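Local coordinates for GDSL-like protein (Roseburia intestinalis L1-82, PDB 6HFZ) that removes acetyl groups from acetylated mannans as a two-domain esterase of the GDSL-like SGNH hydrolase family, at residues Asp265-Gly277 against Leu350-Val364. Residues are numbered along the deposited sequence; the frame is centred on the assembly and turned at random.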
loop_
_atom_site.group_PDB
_atom_site.type_symbol
_atom_site.label_atom_id
_atom_site.label_comp_id
_atom_site.label_asym_id
_atom_site.label_seq_id
_atom_site.Cartn_x
_atom_site.Cartn_y
_atom_site.Cartn_z
ATOM N N ASP A 265 3.017 -12.858 3.670
ATOM C CA ASP A 265 4.134 -13.770 3.256
ATOM C C ASP A 265 4.596 -13.310 1.864
ATOM O O ASP A 265 4.178 -13.880 0.828
ATOM C CB ASP A 265 3.612 -15.210 3.274
ATOM C CG ASP A 265 4.605 -16.320 2.968
ATOM O OD1 ASP A 265 5.824 -16.047 2.940
ATOM O OD2 ASP A 265 4.137 -17.453 2.754
ATOM N N CYS A 266 5.376 -12.216 1.841
ATOM C CA CYS A 266 5.489 -11.469 0.618
ATOM C C CYS A 266 6.657 -11.954 -0.255
ATOM O O CYS A 266 6.678 -11.613 -1.433
ATOM C CB CYS A 266 5.557 -9.980 0.912
ATOM S SG CYS A 266 6.887 -9.538 2.045
ATOM N N PHE A 267 7.546 -12.814 0.260
ATOM C CA PHE A 267 8.598 -13.379 -0.637
ATOM C C PHE A 267 8.106 -14.730 -1.176
ATOM O O PHE A 267 8.541 -15.791 -0.719
ATOM C CB PHE A 267 9.947 -13.364 0.071
ATOM C CG PHE A 267 10.307 -12.022 0.657
ATOM C CD1 PHE A 267 10.560 -10.957 -0.190
ATOM C CD2 PHE A 267 10.285 -11.796 2.024
ATOM C CE1 PHE A 267 10.853 -9.708 0.313
ATOM C CE2 PHE A 267 10.595 -10.529 2.534
ATOM C CZ PHE A 267 10.878 -9.496 1.675
ATOM N N LYS A 268 7.122 -14.635 -2.077
ATOM C CA LYS A 268 6.512 -15.740 -2.768
ATOM C C LYS A 268 6.272 -15.338 -4.208
ATOM O O LYS A 268 6.184 -14.139 -4.510
ATOM C CB LYS A 268 5.172 -16.144 -2.128
ATOM C CG LYS A 268 5.268 -16.757 -0.744
ATOM C CD LYS A 268 5.881 -18.140 -0.730
ATOM C CE LYS A 268 6.206 -18.651 0.665
ATOM N NZ LYS A 268 7.304 -17.898 1.276
ATOM N N HIS A 269 6.103 -16.350 -5.083
ATOM C CA HIS A 269 5.729 -16.258 -6.504
ATOM C C HIS A 269 6.850 -15.696 -7.387
ATOM O O HIS A 269 6.621 -15.388 -8.556
ATOM C CB HIS A 269 4.449 -15.422 -6.708
ATOM C CG HIS A 269 3.259 -16.006 -6.018
ATOM N ND1 HIS A 269 3.234 -17.337 -5.633
ATOM C CD2 HIS A 269 2.065 -15.479 -5.657
ATOM C CE1 HIS A 269 2.054 -17.590 -5.047
ATOM N NE2 HIS A 269 1.322 -16.501 -5.058
ATOM N N GLY A 270 8.039 -15.564 -6.810
ATOM C CA GLY A 270 9.145 -15.028 -7.544
ATOM C C GLY A 270 10.208 -16.075 -7.810
ATOM O O GLY A 270 9.919 -17.233 -8.100
ATOM N N TRP A 271 11.468 -15.644 -7.751
ATOM C CA TRP A 271 12.573 -16.456 -8.178
ATOM C C TRP A 271 13.735 -16.205 -7.222
ATOM O O TRP A 271 13.911 -15.089 -6.716
ATOM C CB TRP A 271 13.025 -16.122 -9.606
ATOM C CG TRP A 271 12.035 -16.139 -10.709
ATOM C CD1 TRP A 271 11.762 -17.171 -11.563
ATOM C CD2 TRP A 271 11.197 -15.041 -11.105
ATOM N NE1 TRP A 271 10.847 -16.776 -12.485
ATOM C CE2 TRP A 271 10.458 -15.482 -12.220
ATOM C CE3 TRP A 271 11.008 -13.733 -10.627
ATOM C CZ2 TRP A 271 9.553 -14.666 -12.882
ATOM C CZ3 TRP A 271 10.102 -12.934 -11.280
ATOM C CH2 TRP A 271 9.399 -13.383 -12.400
ATOM N N THR A 272 14.589 -17.217 -7.023
ATOM C CA THR A 272 15.741 -17.080 -6.156
ATOM C C THR A 272 17.023 -17.388 -6.931
ATOM O O THR A 272 16.939 -18.090 -7.909
ATOM C CB THR A 272 15.686 -17.990 -4.931
ATOM O OG1 THR A 272 15.559 -19.334 -5.380
ATOM C CG2 THR A 272 14.522 -17.618 -4.036
ATOM N N ALA A 273 18.152 -16.877 -6.414
ATOM C CA ALA A 273 19.512 -17.141 -6.973
ATOM C C ALA A 273 20.587 -17.027 -5.882
ATOM O O ALA A 273 20.537 -16.125 -5.054
ATOM C CB ALA A 273 19.778 -16.176 -8.109
ATOM N N SER A 274 21.627 -17.885 -5.954
ATOM C CA SER A 274 22.694 -17.903 -4.965
ATOM C C SER A 274 24.093 -17.650 -5.559
ATOM O O SER A 274 25.028 -17.447 -4.776
ATOM C CB SER A 274 22.727 -19.240 -4.228
ATOM O OG SER A 274 21.479 -19.492 -3.579
ATOM N N LYS A 275 24.244 -17.765 -6.879
ATOM C CA LYS A 275 25.588 -17.755 -7.509
ATOM C C LYS A 275 25.806 -16.569 -8.449
ATOM O O LYS A 275 24.951 -16.223 -9.247
ATOM C CB LYS A 275 25.796 -19.043 -8.280
ATOM C CG LYS A 275 25.853 -20.246 -7.362
ATOM C CD LYS A 275 26.124 -21.496 -8.110
ATOM C CE LYS A 275 26.071 -22.717 -7.206
ATOM N NZ LYS A 275 26.206 -23.950 -8.013
ATOM N N LYS A 276 27.017 -16.007 -8.367
ATOM C CA LYS A 276 27.433 -14.938 -9.290
ATOM C C LYS A 276 27.136 -15.357 -10.726
ATOM O O LYS A 276 27.383 -16.493 -11.131
ATOM C CB LYS A 276 28.913 -14.581 -9.093
ATOM C CG LYS A 276 29.352 -13.353 -9.896
ATOM C CD LYS A 276 30.683 -12.778 -9.476
ATOM C CE LYS A 276 31.158 -11.703 -10.429
ATOM N NZ LYS A 276 32.404 -11.075 -9.942
ATOM N N GLY A 277 26.511 -14.453 -11.501
ATOM C CA GLY A 277 26.197 -14.706 -12.880
ATOM C C GLY A 277 24.833 -15.321 -13.138
ATOM O O GLY A 277 24.396 -15.433 -14.260
ATOM N N LEU A 350 22.994 -11.654 -10.947
ATOM C CA LEU A 350 23.737 -11.511 -9.707
ATOM C C LEU A 350 25.178 -11.087 -10.010
ATOM O O LEU A 350 25.801 -11.674 -10.901
ATOM C CB LEU A 350 23.701 -12.849 -8.965
ATOM C CG LEU A 350 22.744 -12.934 -7.775
ATOM C CD1 LEU A 350 21.349 -12.491 -8.098
ATOM C CD2 LEU A 350 22.729 -14.315 -7.152
ATOM N N THR A 351 25.645 -10.053 -9.304
ATOM C CA THR A 351 26.985 -9.435 -9.506
ATOM C C THR A 351 27.931 -9.641 -8.320
ATOM O O THR A 351 29.160 -9.584 -8.526
ATOM C CB THR A 351 26.850 -7.940 -9.808
ATOM O OG1 THR A 351 26.246 -7.292 -8.686
ATOM C CG2 THR A 351 26.020 -7.681 -11.042
ATOM N N GLU A 352 27.416 -9.822 -7.095
ATOM C CA GLU A 352 28.257 -10.077 -5.893
ATOM C C GLU A 352 27.600 -11.184 -5.049
ATOM O O GLU A 352 26.377 -11.207 -4.873
ATOM C CB GLU A 352 28.463 -8.830 -5.015
ATOM C CG GLU A 352 28.921 -7.581 -5.770
ATOM C CD GLU A 352 29.012 -6.310 -4.927
ATOM O OE1 GLU A 352 28.807 -5.192 -5.489
ATOM O OE2 GLU A 352 29.302 -6.428 -3.700
ATOM N N THR A 353 28.414 -12.139 -4.604
ATOM C CA THR A 353 28.042 -13.190 -3.681
ATOM C C THR A 353 29.135 -13.320 -2.623
ATOM O O THR A 353 30.242 -12.796 -2.814
ATOM C CB THR A 353 27.826 -14.552 -4.353
ATOM O OG1 THR A 353 29.041 -14.985 -4.995
ATOM C CG2 THR A 353 26.645 -14.500 -5.302
ATOM N N HIS A 354 28.781 -13.996 -1.525
ATOM C CA HIS A 354 29.666 -14.207 -0.430
ATOM C C HIS A 354 29.570 -15.666 -0.005
ATOM O O HIS A 354 28.485 -16.245 -0.012
ATOM C CB HIS A 354 29.368 -13.262 0.747
ATOM C CG HIS A 354 29.154 -11.845 0.339
ATOM N ND1 HIS A 354 27.925 -11.387 -0.095
ATOM C CD2 HIS A 354 29.999 -10.793 0.288
ATOM C CE1 HIS A 354 28.017 -10.097 -0.364
ATOM N NE2 HIS A 354 29.276 -9.711 -0.140
ATOM N N GLU A 355 30.725 -16.243 0.370
ATOM C CA GLU A 355 30.786 -17.655 0.728
ATOM C C GLU A 355 29.761 -17.938 1.837
ATOM O O GLU A 355 29.078 -18.972 1.833
ATOM C CB GLU A 355 32.215 -18.014 1.150
ATOM C CG GLU A 355 32.727 -19.290 0.508
ATOM C CD GLU A 355 31.898 -20.532 0.792
ATOM O OE1 GLU A 355 31.736 -21.346 -0.142
ATOM O OE2 GLU A 355 31.420 -20.684 1.941
ATOM N N ASN A 356 29.633 -16.978 2.754
ATOM C CA ASN A 356 28.801 -17.097 3.948
ATOM C C ASN A 356 27.425 -16.413 3.770
ATOM O O ASN A 356 26.850 -15.959 4.748
ATOM C CB ASN A 356 29.538 -16.513 5.160
ATOM C CG ASN A 356 29.938 -15.056 5.016
ATOM O OD1 ASN A 356 30.242 -14.581 3.918
ATOM N ND2 ASN A 356 29.967 -14.340 6.132
ATOM N N ASP A 357 26.889 -16.308 2.548
ATOM C CA ASP A 357 25.588 -15.614 2.357
ATOM C C ASP A 357 24.516 -16.336 3.183
ATOM O O ASP A 357 24.406 -17.551 3.112
ATOM C CB ASP A 357 25.191 -15.544 0.876
ATOM C CG ASP A 357 25.763 -14.333 0.150
ATOM O OD1 ASP A 357 26.091 -13.326 0.822
ATOM O OD2 ASP A 357 25.907 -14.401 -1.072
ATOM N N ALA A 358 23.746 -15.571 3.970
ATOM C CA ALA A 358 22.709 -16.130 4.906
ATOM C C ALA A 358 21.462 -16.571 4.132
ATOM O O ALA A 358 20.701 -17.469 4.537
ATOM C CB ALA A 358 22.365 -15.081 5.940
ATOM N N VAL A 359 21.216 -15.876 3.020
ATOM C CA VAL A 359 20.037 -16.074 2.210
ATOM C C VAL A 359 20.421 -15.869 0.746
ATOM O O VAL A 359 21.356 -15.139 0.413
ATOM C CB VAL A 359 18.909 -15.076 2.567
ATOM C CG1 VAL A 359 18.383 -15.249 3.985
ATOM C CG2 VAL A 359 19.319 -13.633 2.317
ATOM N N PRO A 360 19.649 -16.464 -0.165
ATOM C CA PRO A 360 19.772 -16.168 -1.586
ATOM C C PRO A 360 19.125 -14.807 -1.875
ATOM O O PRO A 360 18.424 -14.249 -1.028
ATOM C CB PRO A 360 18.964 -17.262 -2.267
ATOM C CG PRO A 360 17.923 -17.626 -1.236
ATOM C CD PRO A 360 18.594 -17.448 0.109
ATOM N N PHE A 361 19.394 -14.277 -3.073
ATOM C CA PHE A 361 18.673 -13.108 -3.559
ATOM C C PHE A 361 17.232 -13.550 -3.886
ATOM O O PHE A 361 17.052 -14.596 -4.465
ATOM C CB PHE A 361 19.404 -12.542 -4.778
ATOM C CG PHE A 361 18.892 -11.199 -5.218
ATOM C CD1 PHE A 361 17.758 -11.098 -6.013
ATOM C CD2 PHE A 361 19.523 -10.036 -4.791
ATOM C CE1 PHE A 361 17.282 -9.844 -6.394
ATOM C CE2 PHE A 361 18.985 -8.790 -5.098
ATOM C CZ PHE A 361 17.895 -8.700 -5.936
ATOM N N TYR A 362 16.215 -12.761 -3.490
ATOM C CA TYR A 362 14.800 -13.060 -3.845
ATOM C C TYR A 362 14.274 -11.938 -4.756
ATOM O O TYR A 362 14.041 -10.825 -4.300
ATOM C CB TYR A 362 13.914 -13.237 -2.594
ATOM C CG TYR A 362 12.647 -14.013 -2.916
ATOM C CD1 TYR A 362 11.648 -13.454 -3.686
ATOM C CD2 TYR A 362 12.480 -15.333 -2.493
ATOM C CE1 TYR A 362 10.523 -14.190 -4.051
ATOM C CE2 TYR A 362 11.337 -16.063 -2.787
ATOM C CZ TYR A 362 10.373 -15.499 -3.598
ATOM O OH TYR A 362 9.277 -16.242 -3.949
ATOM N N LEU A 363 14.031 -12.275 -6.020
ATOM C CA LEU A 363 13.378 -11.389 -6.991
ATOM C C LEU A 363 11.869 -11.667 -6.946
ATOM O O LEU A 363 11.390 -12.739 -7.313
ATOM C CB LEU A 363 13.997 -11.659 -8.369
ATOM C CG LEU A 363 13.426 -10.841 -9.518
ATOM C CD1 LEU A 363 13.657 -9.330 -9.318
ATOM C CD2 LEU A 363 14.029 -11.278 -10.846
ATOM N N VAL A 364 11.093 -10.700 -6.418
ATOM C CA VAL A 364 9.686 -10.923 -6.194
ATOM C C VAL A 364 8.900 -10.671 -7.494
ATOM O O VAL A 364 8.040 -11.453 -7.895
ATOM C CB VAL A 364 9.158 -10.057 -5.037
ATOM C CG1 VAL A 364 7.633 -10.171 -4.902
ATOM C CG2 VAL A 364 9.891 -10.356 -3.725
HETATM O O HOH W 1 25.147 -16.901 -2.196
#
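Trp271 and Leu363 grip each other through two backbone hydrogen bonds, Trp271 N to Leu363 O and Leu363 N to Trp271 O, each 2.9 Å long. Two residues along, Ala273 and Phe361 repeat the pattern, with Phe361 N to Ala273 O at 2.9 Å, and Thr272 and Tyr362 form the non-hydrogen-bonded pair in between. Tyr362 OH takes a further bond from Gly270 N (3.2 Å, 157° at the hydrogen) and is also hydrogen-bonded to Asp256 OD2, so the buried phenol is held at its oxygen by two partners. Farther on, Gly277 N donates a hydrogen bond to Leu350 O, the donor tilted 35° from the carbonyl plane, and a water donates to both Ser274 O and Asp357 OD2. The type I turn from His354 to Asp357 is closed by Asp357 N to His354 O and braced by the Asp357 carboxylate: His354 N donates to Asp357 OD2 and His354 ND1 to Asp357 OD1. In the fold, strand 271-273 is paired antiparallel with the 361-370 strand on one edge and with 254-255 on the other, in an all-beta region built of two antiparallel sheets; the loop after 352 carries the chain from one sheet to the other. The Tyr362 ring, swung away from the backbone N (chi1 -159°), packs against the inverse gamma turn centred on Phe267, whose CB sits 3.9 Å over the ring centre in a CH-pi contact, while Trp271 O lies over the opposite face, nearer the rim. Thr272 CG2 packs at 3.4 Å from Tyr362 CD2. A leucine here would probably leave Gly270 N and Asp256 without their shared hydroxyl and Phe267 CB without a flat face to rest on. Phe267 also brings CD1 against Val364 CG2. On the other face of the sheet, Trp271 CE3 meets Leu363 CD2, and Leu350 CD2 presses on Ala273 CB at 3.6 Å.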